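Local coordinates for tannase (Lactobacillus plantarum, PDB 3WA7), which probably hydrolyses the galloyl ester bonds of tannins, as a tannase of the alpha/beta-hydrolase fold, at residues L299-A304 against F443-W447. Sequence-based numbering, arbitrary orientation.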
loop_
_atom_site.group_PDB
_atom_site.type_symbol
_atom_site.label_atom_id
_atom_site.label_comp_id
_atom_site.label_asym_id
_atom_site.label_seq_id
_atom_site.Cartn_x
_atom_site.Cartn_y
_atom_site.Cartn_z
ATOM N N LEU A 299 9.339 -18.675 2.576
ATOM C CA LEU A 299 9.171 -17.600 1.614
ATOM C C LEU A 299 10.511 -16.894 1.416
ATOM O O LEU A 299 10.849 -16.478 0.310
ATOM C CB LEU A 299 8.114 -16.615 2.113
ATOM C CG LEU A 299 7.600 -15.574 1.123
ATOM C CD1 LEU A 299 7.127 -16.241 -0.167
ATOM C CD2 LEU A 299 6.458 -14.820 1.778
ATOM N N LEU A 300 11.282 -16.768 2.492
ATOM C CA LEU A 300 12.590 -16.131 2.394
ATOM C C LEU A 300 13.574 -17.053 1.672
ATOM O O LEU A 300 14.471 -16.589 0.967
ATOM C CB LEU A 300 13.100 -15.757 3.791
ATOM C CG LEU A 300 12.440 -14.474 4.311
ATOM C CD1 LEU A 300 12.581 -14.363 5.824
ATOM C CD2 LEU A 300 13.072 -13.275 3.619
ATOM N N ILE A 301 13.406 -18.361 1.841
ATOM C CA ILE A 301 14.279 -19.309 1.158
ATOM C C ILE A 301 13.977 -19.210 -0.335
ATOM O O ILE A 301 14.884 -19.199 -1.165
ATOM C CB ILE A 301 14.037 -20.756 1.650
ATOM C CG1 ILE A 301 14.615 -20.917 3.061
ATOM C CG2 ILE A 301 14.689 -21.760 0.687
ATOM C CD1 ILE A 301 14.352 -22.270 3.695
ATOM N N SER A 302 12.694 -19.120 -0.666
ATOM C CA SER A 302 12.280 -19.011 -2.059
ATOM C C SER A 302 12.794 -17.706 -2.669
ATOM O O SER A 302 13.198 -17.673 -3.835
ATOM C CB SER A 302 10.754 -19.071 -2.160
ATOM O OG SER A 302 10.334 -18.977 -3.510
ATOM N N SER A 303 12.778 -16.639 -1.874
ATOM C CA SER A 303 13.256 -15.335 -2.325
ATOM C C SER A 303 14.738 -15.411 -2.674
ATOM O O SER A 303 15.168 -14.918 -3.719
ATOM C CB SER A 303 13.047 -14.281 -1.235
ATOM O OG SER A 303 13.605 -13.035 -1.624
ATOM N N ALA A 304 15.509 -16.034 -1.787
ATOM C CA ALA A 304 16.943 -16.197 -1.989
ATOM C C ALA A 304 17.210 -17.086 -3.199
ATOM O O ALA A 304 18.112 -16.812 -3.994
ATOM C CB ALA A 304 17.578 -16.815 -0.748
ATOM N N PHE A 443 1.705 -13.145 -5.472
ATOM C CA PHE A 443 2.485 -12.633 -4.351
ATOM C C PHE A 443 3.954 -13.027 -4.381
ATOM O O PHE A 443 4.307 -14.109 -4.850
ATOM C CB PHE A 443 1.826 -13.135 -3.057
ATOM C CG PHE A 443 2.573 -12.794 -1.795
ATOM C CD1 PHE A 443 2.821 -11.472 -1.442
ATOM C CD2 PHE A 443 2.991 -13.804 -0.933
ATOM C CE1 PHE A 443 3.470 -11.158 -0.252
ATOM C CE2 PHE A 443 3.642 -13.503 0.261
ATOM C CZ PHE A 443 3.883 -12.176 0.605
ATOM N N ALA A 444 4.806 -12.141 -3.873
ATOM C CA ALA A 444 6.240 -12.400 -3.818
ATOM C C ALA A 444 6.962 -11.480 -2.839
ATOM O O ALA A 444 6.505 -10.371 -2.539
ATOM C CB ALA A 444 6.858 -12.261 -5.213
ATOM N N LEU A 445 8.094 -11.967 -2.341
ATOM C CA LEU A 445 8.946 -11.235 -1.412
ATOM C C LEU A 445 10.303 -11.113 -2.113
ATOM O O LEU A 445 11.240 -11.829 -1.782
ATOM C CB LEU A 445 9.132 -12.025 -0.110
ATOM C CG LEU A 445 9.766 -11.336 1.093
ATOM C CD1 LEU A 445 8.718 -10.487 1.803
ATOM C CD2 LEU A 445 10.311 -12.389 2.042
ATOM N N PRO A 446 10.416 -10.199 -3.094
ATOM C CA PRO A 446 11.640 -9.957 -3.872
ATOM C C PRO A 446 12.915 -9.803 -3.048
ATOM O O PRO A 446 12.994 -8.963 -2.153
ATOM C CB PRO A 446 11.304 -8.686 -4.654
ATOM C CG PRO A 446 9.834 -8.804 -4.853
ATOM C CD PRO A 446 9.351 -9.265 -3.503
ATOM N N TRP A 447 13.921 -10.605 -3.386
ATOM C CA TRP A 447 15.203 -10.598 -2.683
ATOM C C TRP A 447 15.914 -9.249 -2.593
ATOM O O TRP A 447 16.048 -8.525 -3.580
ATOM C CB TRP A 447 16.161 -11.610 -3.325
ATOM C CG TRP A 447 17.506 -11.645 -2.655
ATOM C CD1 TRP A 447 18.673 -11.092 -3.110
ATOM C CD2 TRP A 447 17.807 -12.225 -1.382
ATOM N NE1 TRP A 447 19.680 -11.292 -2.191
ATOM C CE2 TRP A 447 19.175 -11.985 -1.122
ATOM C CE3 TRP A 447 17.049 -12.923 -0.431
ATOM C CZ2 TRP A 447 19.803 -12.420 0.052
ATOM C CZ3 TRP A 447 17.672 -13.354 0.735
ATOM C CH2 TRP A 447 19.036 -13.100 0.966
HETATM O O HOH W 1 13.616 -12.997 -5.067
#
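Helix 291-309 packs against edge strand 440-444 of the alpha/beta-hydrolase sheet and the loop that follows it, with S303 facing L445 and W447. S303 OG donates to L445 O over 2.7 Å, meeting the carbonyl almost end-on at a C=O...OG angle of 164°. Its hydroxyl is swung anti to the backbone N (chi1 175°), which points it at this loop carbonyl. A water adds a second link, donating to S303 O at 2.8 Å and accepting from W447 N at 2.9 Å. The W447 ring has S303 OG at its edge, in plane, while its CZ3 lies 3.8 Å from A304 CB; F320 meets the same ring. Replacing W447 by an alanine is likely to open a gap where the ring lies against A304 and F320. Farther along, L300 CD2 meets L445 CD2, though L445 has two conformers and the closeness of the methyls is doubtful. L299 CD2 reaches F443 CE2 at 3.5 Å, the two side chains crossing at about a right angle, and I428 of helix 425-436 touches both. L445 also lies near, without touching, a probable Ser-His-Asp triad (S163, H451, D419), as in alpha/beta-hydrolases, where the loop after the last strand carries the catalytic histidine, probably H451 here.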